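Local atomic coordinates of protease Do-like 8, chloroplastic (Arabidopsis thaliana, PDB entry 4IC6), a protein that is a probable serine protease of the chloroplast thylakoid, of the HtrA (Deg) type, pairing a trypsin-like protease domain with a PDZ domain. Residues Val187-Gly192 with Phe234-Ser239; Gly258-Leu263 with Ser354-Ser359; Val312-Lys317 with Lys327-Tyr332. The protein carries 1 engineered substitution. All coordinates share one frame; numbering follows the deposited sequence.

Contact 1: Val187-Gly192 with Phe234-Ser239; sequences VTIGGG and FAIPSS
Ile189 and Ile236 carry their long branches in much the same way: in each, CG1 stands anti to the carbonyl carbon and beside the backbone N, with chi1 of -54° in Ile189 and -50° in Ile236, and the chain then runs extended to CD1. Ile189 CB points toward Phe234-Ser239, and with this torsion CD1 comes to rest on CG1 of Ile236 at 4.3 Å, a loose apolar touch of one branch on the other. Pro237 makes the tighter meeting. Its ring comes up against the carbonyl of Gly191, with CG 3.2 Å from Gly191 O and CD 3.5 Å from the same oxygen, so the oxygen sits beside the CG-CD side of the ring rather than over its face. The CD atom also leans on Gly192 CA at 4.0 Å. Two residues before the proline, Ala235 O lies 3.8 Å from Gly192 CA, backbone against backbone. The chain turns a corner at Gly190 and Gly191, and Gly191 takes a positive phi of 76° there, a conformation easy for a residue without a side chain. Beyond the corner Gly192 enters the next strand and Ala235 bonds to Ile193, so the contact lies where strands 192-195 and 233-237 begin to pair. Pro237 closes its strand at the N-cap position of helix 238-251. Ile189 also packs on Asp126 and Ile236 on Asn81, two residues of loops from the other barrel. Asp126 is, with His83, a predicted member of the charge relay system, whose third position holds the engineered Ala204. Such apolar packing next to a predicted relay residue is in keeping with the double beta-barrel fold of trypsin-like proteases, whose catalytic residues gather between the two barrels.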
loop_
_atom_site.group_PDB
_atom_site.type_symbol
_atom_site.label_atom_id
_atom_site.label_comp_id
_atom_site.label_asym_id
_atom_site.label_seq_id
_atom_site.Cartn_x
_atom_site.Cartn_y
_atom_site.Cartn_z
ATOM N N VAL A 187 7.523 4.837 -22.119
ATOM C CA VAL A 187 7.054 5.451 -23.356
ATOM C C VAL A 187 5.915 4.632 -23.926
ATOM O O VAL A 187 6.088 3.442 -24.185
ATOM C CB VAL A 187 8.173 5.468 -24.407
ATOM C CG1 VAL A 187 7.653 6.022 -25.737
ATOM C CG2 VAL A 187 9.355 6.283 -23.895
ATOM N N THR A 188 4.747 5.239 -24.133
ATOM C CA THR A 188 3.644 4.427 -24.634
ATOM C C THR A 188 3.733 4.175 -26.125
ATOM O O THR A 188 4.095 5.049 -26.905
ATOM C CB THR A 188 2.251 4.938 -24.214
ATOM O OG1 THR A 188 1.384 4.999 -25.356
ATOM C CG2 THR A 188 2.364 6.260 -23.602
ATOM N N ILE A 189 3.421 2.945 -26.497
ATOM C CA ILE A 189 3.515 2.494 -27.866
ATOM C C ILE A 189 2.105 2.356 -28.392
ATOM O O ILE A 189 1.258 1.719 -27.748
ATOM C CB ILE A 189 4.200 1.121 -27.903
ATOM C CG1 ILE A 189 5.543 1.176 -27.164
ATOM C CG2 ILE A 189 4.382 0.637 -29.313
ATOM C CD1 ILE A 189 6.064 -0.211 -26.766
ATOM N N GLY A 190 1.837 2.959 -29.550
ATOM C CA GLY A 190 0.506 2.896 -30.139
ATOM C C GLY A 190 0.404 1.690 -31.043
ATOM O O GLY A 190 1.427 1.125 -31.440
ATOM N N GLY A 191 -0.822 1.280 -31.368
ATOM C CA GLY A 191 -1.025 0.204 -32.326
ATOM C C GLY A 191 -0.749 -1.188 -31.773
ATOM O O GLY A 191 -0.584 -2.166 -32.522
ATOM N N GLY A 192 -0.735 -1.309 -30.455
ATOM C CA GLY A 192 -0.421 -2.596 -29.851
ATOM C C GLY A 192 -1.529 -3.635 -29.872
ATOM O O GLY A 192 -2.714 -3.327 -30.066
ATOM N N PHE A 234 0.024 -7.212 -23.294
ATOM C CA PHE A 234 0.251 -6.518 -24.561
ATOM C C PHE A 234 1.466 -7.029 -25.303
ATOM O O PHE A 234 2.404 -7.513 -24.686
ATOM C CB PHE A 234 0.402 -5.011 -24.317
ATOM C CG PHE A 234 -0.814 -4.399 -23.699
ATOM C CD1 PHE A 234 -1.838 -3.886 -24.495
ATOM C CD2 PHE A 234 -0.969 -4.409 -22.327
ATOM C CE1 PHE A 234 -3.004 -3.362 -23.913
ATOM C CE2 PHE A 234 -2.128 -3.902 -21.735
ATOM C CZ PHE A 234 -3.142 -3.379 -22.537
ATOM N N ALA A 235 1.425 -6.901 -26.625
ATOM C CA ALA A 235 2.580 -7.202 -27.494
ATOM C C ALA A 235 2.685 -6.176 -28.618
ATOM O O ALA A 235 1.671 -5.705 -29.149
ATOM C CB ALA A 235 2.473 -8.622 -28.088
ATOM N N ILE A 236 3.915 -5.830 -28.979
ATOM C CA ILE A 236 4.155 -5.015 -30.157
ATOM C C ILE A 236 3.817 -5.829 -31.403
ATOM O O ILE A 236 4.291 -6.953 -31.567
ATOM C CB ILE A 236 5.629 -4.604 -30.188
ATOM C CG1 ILE A 236 6.016 -4.025 -28.824
ATOM C CG2 ILE A 236 5.894 -3.589 -31.296
ATOM C CD1 ILE A 236 7.560 -3.962 -28.582
ATOM N N PRO A 237 2.995 -5.271 -32.303
ATOM C CA PRO A 237 2.569 -6.076 -33.454
ATOM C C PRO A 237 3.738 -6.403 -34.398
ATOM O O PRO A 237 4.619 -5.579 -34.587
ATOM C CB PRO A 237 1.535 -5.184 -34.156
ATOM C CG PRO A 237 1.863 -3.809 -33.740
ATOM C CD PRO A 237 2.461 -3.901 -32.343
ATOM N N SER A 238 3.711 -7.589 -34.997
ATOM C CA SER A 238 4.756 -7.999 -35.924
ATOM C C SER A 238 4.910 -7.004 -37.083
ATOM O O SER A 238 5.996 -6.866 -37.643
ATOM C CB SER A 238 4.479 -9.403 -36.456
ATOM O OG SER A 238 3.208 -9.464 -37.077
ATOM N N SER A 239 3.836 -6.309 -37.440
ATOM C CA SER A 239 3.919 -5.318 -38.512
ATOM C C SER A 239 4.897 -4.224 -38.118
ATOM O O SER A 239 5.646 -3.724 -38.948
ATOM C CB SER A 239 2.557 -4.704 -38.822
ATOM O OG SER A 239 2.056 -4.004 -37.696
#

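Contact 2: Gly258-Leu263 with Ser354-Ser359; sequences GINIEL and SLEEKS
A short antiparallel bridge of the PDZ sheet joins Gly258 to Glu356 as a hydrogen-bonded pair. Gly258 N donates a hydrogen bond to Glu356 O at 2.8 Å, nearly in line with the carbonyl, and Glu356 N returns a longer bond to Gly258 O. That oxygen is well used: a water bridges it to Ser354 O, and the CA of Leu355 lies 3.5 Å from Gly258 O in a CH...O contact. Gly258 has no side chain, and a CB there would run into Lys358 CB. Past the bridge, Lys358 takes over. The chi1 of 172° turns its chain away from its own N, and bends at chi2 and chi4 then carry it past Asn260 in the opposite direction, CD 3.5 Å from Asn260 OD1, to reach the carbonyl of Ile259. There NZ bonds Ile259 O at 3.1 Å, coming from 42° above the carbonyl plane, and a water joins NZ to Ile259 N. A methionine in its place would probably leave Ile259 O without this ammonium donor and the water without its link to the lysine. Asn260 OD1 has its own partner, Ser360 OG, while a third water ties Asn260 N to Glu356 OE2. On the apolar side Ile259 CG1 packs on Leu355 CD2 at 3.7 Å. Two helices flank the pair: Ile259 rests on Ala289 of helix 288-292, whereas Leu355 meets Leu329, and Lys358 meets Met326, of helix 322-329.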
loop_
_atom_site.group_PDB
_atom_site.type_symbol
_atom_site.label_atom_id
_atom_site.label_comp_id
_atom_site.label_asym_id
_atom_site.label_seq_id
_atom_site.Cartn_x
_atom_site.Cartn_y
_atom_site.Cartn_z
ATOM N N GLY A 258 8.375 14.002 -38.261
ATOM C CA GLY A 258 7.096 14.183 -37.590
ATOM C C GLY A 258 6.803 15.614 -37.206
ATOM O O GLY A 258 7.375 16.573 -37.736
ATOM N N ILE A 259 5.903 15.749 -36.253
ATOM C CA ILE A 259 5.523 17.056 -35.754
ATOM C C ILE A 259 5.578 16.962 -34.244
ATOM O O ILE A 259 4.964 16.071 -33.663
ATOM C CB ILE A 259 4.083 17.392 -36.175
ATOM C CG1 ILE A 259 3.976 17.427 -37.707
ATOM C CG2 ILE A 259 3.623 18.718 -35.558
ATOM C CD1 ILE A 259 2.519 17.627 -38.209
ATOM N N ASN A 260 6.324 17.857 -33.612
ATOM C CA ASN A 260 6.377 17.867 -32.162
ATOM C C ASN A 260 5.134 18.569 -31.583
ATOM O O ASN A 260 5.058 19.797 -31.508
ATOM C CB ASN A 260 7.698 18.481 -31.680
ATOM C CG ASN A 260 8.915 17.631 -32.073
ATOM O OD1 ASN A 260 8.873 16.394 -32.026
ATOM N ND2 ASN A 260 9.994 18.292 -32.475
ATOM N N ILE A 261 4.135 17.761 -31.247
ATOM C CA ILE A 261 2.912 18.223 -30.605
ATOM C C ILE A 261 2.438 17.097 -29.706
ATOM O O ILE A 261 2.949 15.981 -29.788
ATOM C CB ILE A 261 1.783 18.526 -31.617
ATOM C CG1 ILE A 261 1.657 17.396 -32.639
ATOM C CG2 ILE A 261 1.990 19.863 -32.293
ATOM C CD1 ILE A 261 0.495 17.562 -33.600
ATOM N N GLU A 262 1.457 17.381 -28.851
ATOM C CA GLU A 262 0.873 16.339 -28.009
ATOM C C GLU A 262 -0.512 15.996 -28.551
ATOM O O GLU A 262 -1.364 16.869 -28.689
ATOM C CB GLU A 262 0.781 16.805 -26.551
ATOM C CG GLU A 262 0.761 15.663 -25.537
ATOM C CD GLU A 262 -0.149 15.934 -24.337
ATOM O OE1 GLU A 262 -0.317 17.119 -23.956
ATOM O OE2 GLU A 262 -0.704 14.955 -23.779
ATOM N N LEU A 263 -0.729 14.723 -28.867
ATOM C CA LEU A 263 -2.014 14.268 -29.383
ATOM C C LEU A 263 -2.733 13.446 -28.313
ATOM O O LEU A 263 -2.095 12.715 -27.539
ATOM C CB LEU A 263 -1.816 13.435 -30.656
ATOM C CG LEU A 263 -1.143 14.183 -31.824
ATOM C CD1 LEU A 263 -0.695 13.220 -32.910
ATOM C CD2 LEU A 263 -2.061 15.230 -32.413
ATOM N N SER A 354 6.267 21.882 -42.284
ATOM C CA SER A 354 7.397 21.054 -42.641
ATOM C C SER A 354 7.596 20.039 -41.528
ATOM O O SER A 354 7.478 20.378 -40.350
ATOM C CB SER A 354 8.647 21.914 -42.801
ATOM O OG SER A 354 8.581 22.689 -43.983
ATOM N N LEU A 355 7.883 18.796 -41.906
ATOM C CA LEU A 355 8.221 17.762 -40.940
ATOM C C LEU A 355 9.687 17.914 -40.556
ATOM O O LEU A 355 10.509 18.311 -41.371
ATOM C CB LEU A 355 7.976 16.376 -41.526
ATOM C CG LEU A 355 6.533 16.167 -42.011
ATOM C CD1 LEU A 355 6.339 14.709 -42.416
ATOM C CD2 LEU A 355 5.560 16.531 -40.919
ATOM N N GLU A 356 10.003 17.611 -39.303
ATOM C CA GLU A 356 11.379 17.669 -38.823
ATOM C C GLU A 356 11.569 16.403 -38.031
ATOM O O GLU A 356 10.611 15.644 -37.840
ATOM C CB GLU A 356 11.588 18.876 -37.920
ATOM C CG GLU A 356 10.703 18.874 -36.662
ATOM C CD GLU A 356 10.957 20.103 -35.806
ATOM O OE1 GLU A 356 11.948 20.803 -36.090
ATOM O OE2 GLU A 356 10.177 20.371 -34.872
ATOM N N GLU A 357 12.787 16.152 -37.576
ATOM C CA GLU A 357 13.034 14.914 -36.849
ATOM C C GLU A 357 12.148 14.835 -35.619
ATOM O O GLU A 357 12.185 15.718 -34.755
ATOM C CB GLU A 357 14.500 14.752 -36.445
ATOM C CG GLU A 357 14.721 13.508 -35.599
ATOM C CD GLU A 357 16.180 13.125 -35.485
ATOM O OE1 GLU A 357 17.040 13.898 -35.955
ATOM O OE2 GLU A 357 16.468 12.037 -34.931
ATOM N N LYS A 358 11.341 13.779 -35.568
ATOM C CA LYS A 358 10.437 13.515 -34.456
ATOM C C LYS A 358 11.243 12.919 -33.313
ATOM O O LYS A 358 11.498 11.714 -33.274
ATOM C CB LYS A 358 9.320 12.564 -34.898
ATOM C CG LYS A 358 8.404 12.045 -33.778
ATOM C CD LYS A 358 7.984 13.155 -32.823
ATOM C CE LYS A 358 6.789 12.744 -31.978
ATOM N NZ LYS A 358 5.522 13.170 -32.622
ATOM N N SER A 359 11.649 13.782 -32.389
ATOM C CA SER A 359 12.543 13.395 -31.304
ATOM C C SER A 359 11.783 13.130 -30.006
ATOM O O SER A 359 12.044 12.144 -29.312
ATOM C CB SER A 359 13.590 14.489 -31.091
ATOM O OG SER A 359 12.980 15.766 -31.054
HETATM O O HOH W 1 7.085 19.384 -37.701
HETATM O O HOH W 2 4.871 13.221 -35.215
HETATM O O HOH W 3 7.520 19.943 -35.390
#

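Contact 3: Val312-Lys317 with Lys327-Tyr332; sequences VAVDDK and KILDEY
Both oxygens of the Asp315 carboxylate are engaged. OD2 receives the hydroxyl of Tyr332, OH to OD2 2.4 Å, so short that the exact length is doubtful, while OD1 takes the backbone N-H of Thr339. The acid meets the phenol ring at its edge, near the ring plane, with the carboxylate turned 68° from it; a grip at each oxygen should hinder its rotation. Lys317, like Asp315, comes from the direction opposite to the tyrosine, but lies obliquely to the ring, its NZ 3.7 Å from Tyr332 OH, where its charge may help polarise the phenol. Its CD lies against Ile328 CG2 at 3.8 Å, and the bend at chi3 (97°) then turns CE and NZ to the phenol oxygen. Beside these polar groups lies Val314, whose CG1, anti to the backbone N (chi1 174°), meets Tyr332 CE2 at 3.8 Å; its CB faces Ile328 CG2 and its CG2 faces Leu329 CD2. The type II' turn from Val314 to Lys317 thus packs against Ile328 and Leu329 of helix 322-329 and the type I turn from Leu329 to Tyr332. Strand 337-344 lies alongside, with Val338 touching Val314, Asp315 and Tyr332, and Leu355 of strand 347-357 touches Tyr332.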
loop_
_atom_site.group_PDB
_atom_site.type_symbol
_atom_site.label_atom_id
_atom_site.label_comp_id
_atom_site.label_asym_id
_atom_site.label_seq_id
_atom_site.Cartn_x
_atom_site.Cartn_y
_atom_site.Cartn_z
ATOM N N VAL A 312 -7.512 15.467 -39.636
ATOM C CA VAL A 312 -8.351 14.466 -40.302
ATOM C C VAL A 312 -7.695 13.931 -41.572
ATOM O O VAL A 312 -8.032 12.844 -42.054
ATOM C CB VAL A 312 -9.774 15.007 -40.601
ATOM C CG1 VAL A 312 -10.492 15.371 -39.297
ATOM C CG2 VAL A 312 -9.721 16.207 -41.535
ATOM N N ALA A 313 -6.722 14.677 -42.085
ATOM C CA ALA A 313 -6.019 14.276 -43.293
ATOM C C ALA A 313 -4.598 14.854 -43.353
ATOM O O ALA A 313 -4.379 16.014 -43.018
ATOM C CB ALA A 313 -6.815 14.713 -44.521
ATOM N N VAL A 314 -3.649 14.040 -43.797
ATOM C CA VAL A 314 -2.323 14.549 -44.138
ATOM C C VAL A 314 -2.191 14.633 -45.654
ATOM O O VAL A 314 -2.106 13.607 -46.337
ATOM C CB VAL A 314 -1.200 13.669 -43.562
ATOM C CG1 VAL A 314 0.171 14.155 -44.059
ATOM C CG2 VAL A 314 -1.257 13.670 -42.048
ATOM N N ASP A 315 -2.147 15.854 -46.176
ATOM C CA ASP A 315 -2.207 16.043 -47.615
ATOM C C ASP A 315 -3.594 15.573 -48.053
ATOM O O ASP A 315 -4.602 16.227 -47.772
ATOM C CB ASP A 315 -1.109 15.232 -48.320
ATOM C CG ASP A 315 0.286 15.805 -48.097
ATOM O OD1 ASP A 315 0.384 17.020 -47.841
ATOM O OD2 ASP A 315 1.284 15.044 -48.178
ATOM N N ASP A 316 -3.637 14.418 -48.711
ATOM C CA ASP A 316 -4.897 13.850 -49.172
ATOM C C ASP A 316 -5.407 12.756 -48.231
ATOM O O ASP A 316 -6.589 12.719 -47.892
ATOM C CB ASP A 316 -4.750 13.313 -50.596
ATOM N N LYS A 317 -4.496 11.882 -47.808
ATOM C CA LYS A 317 -4.833 10.650 -47.088
ATOM C C LYS A 317 -5.469 10.849 -45.714
ATOM O O LYS A 317 -4.879 11.481 -44.835
ATOM C CB LYS A 317 -3.593 9.752 -46.978
ATOM C CG LYS A 317 -2.341 10.475 -46.500
ATOM C CD LYS A 317 -1.071 9.667 -46.764
ATOM C CE LYS A 317 -0.388 10.101 -48.055
ATOM N NZ LYS A 317 0.943 9.447 -48.219
ATOM N N LYS A 327 1.590 6.568 -37.890
ATOM C CA LYS A 327 1.928 5.614 -38.941
ATOM C C LYS A 327 2.109 6.303 -40.292
ATOM O O LYS A 327 3.057 6.019 -41.022
ATOM C CB LYS A 327 0.855 4.519 -39.040
ATOM C CG LYS A 327 1.410 3.108 -38.966
ATOM C CD LYS A 327 0.444 2.169 -38.255
ATOM C CE LYS A 327 -0.875 2.072 -39.000
ATOM N NZ LYS A 327 -1.939 1.431 -38.178
ATOM N N ILE A 328 1.204 7.216 -40.620
ATOM C CA ILE A 328 1.272 7.917 -41.896
ATOM C C ILE A 328 2.521 8.789 -41.982
ATOM O O ILE A 328 3.219 8.804 -43.002
ATOM C CB ILE A 328 0.024 8.789 -42.125
ATOM C CG1 ILE A 328 -1.183 7.906 -42.467
ATOM C CG2 ILE A 328 0.262 9.784 -43.237
ATOM C CD1 ILE A 328 -2.531 8.559 -42.204
ATOM N N LEU A 329 2.796 9.520 -40.907
ATOM C CA LEU A 329 3.940 10.427 -40.882
ATOM C C LEU A 329 5.256 9.674 -40.993
ATOM O O LEU A 329 6.197 10.153 -41.630
ATOM C CB LEU A 329 3.916 11.290 -39.618
ATOM C CG LEU A 329 2.749 12.283 -39.601
ATOM C CD1 LEU A 329 2.716 13.078 -38.309
ATOM C CD2 LEU A 329 2.851 13.212 -40.802
ATOM N N ASP A 330 5.317 8.494 -40.379
ATOM C CA ASP A 330 6.541 7.694 -40.367
ATOM C C ASP A 330 7.029 7.291 -41.766
ATOM O O ASP A 330 8.144 6.784 -41.913
ATOM C CB ASP A 330 6.369 6.461 -39.484
ATOM N N GLU A 331 6.202 7.518 -42.787
ATOM C CA GLU A 331 6.574 7.164 -44.158
ATOM C C GLU A 331 7.062 8.368 -44.963
ATOM O O GLU A 331 7.598 8.219 -46.066
ATOM C CB GLU A 331 5.425 6.446 -44.877
ATOM C CG GLU A 331 5.326 4.945 -44.562
ATOM C CD GLU A 331 6.222 4.088 -45.453
ATOM O OE1 GLU A 331 5.970 4.035 -46.677
ATOM O OE2 GLU A 331 7.176 3.465 -44.932
ATOM N N TYR A 332 6.881 9.559 -44.403
ATOM C CA TYR A 332 7.459 10.773 -44.973
ATOM C C TYR A 332 8.928 10.927 -44.570
ATOM O O TYR A 332 9.446 10.169 -43.741
ATOM C CB TYR A 332 6.683 11.999 -44.503
ATOM C CG TYR A 332 5.386 12.239 -45.227
ATOM C CD1 TYR A 332 5.353 13.005 -46.381
ATOM C CD2 TYR A 332 4.193 11.713 -44.751
ATOM C CE1 TYR A 332 4.169 13.240 -47.048
ATOM C CE2 TYR A 332 2.993 11.946 -45.417
ATOM C CZ TYR A 332 2.993 12.706 -46.563
ATOM O OH TYR A 332 1.818 12.947 -47.232
#

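In the fold
Contact 1 belongs to the protease half, buried, its centre about 3 Å from the chain centre, and joins neighbouring strands through carbon packing and glycine backbone. Contacts 2 and 3 lie in the PDZ half, their centres roughly 20 Å from that point, partly buried, and rely more on polar groups: backbone bonds, a lysine and bridging waters in contact 2, a tyrosine–carboxylate pair next to apolar packing in contact 3. These two share one sheet and helix 322-329 and touch directly, Leu355 CD1 lying 3.4 Å from Tyr332 CB. Contact 1 touches neither; its nearest atoms are about 8 Å from contact 2 and about 6 Å from contact 3.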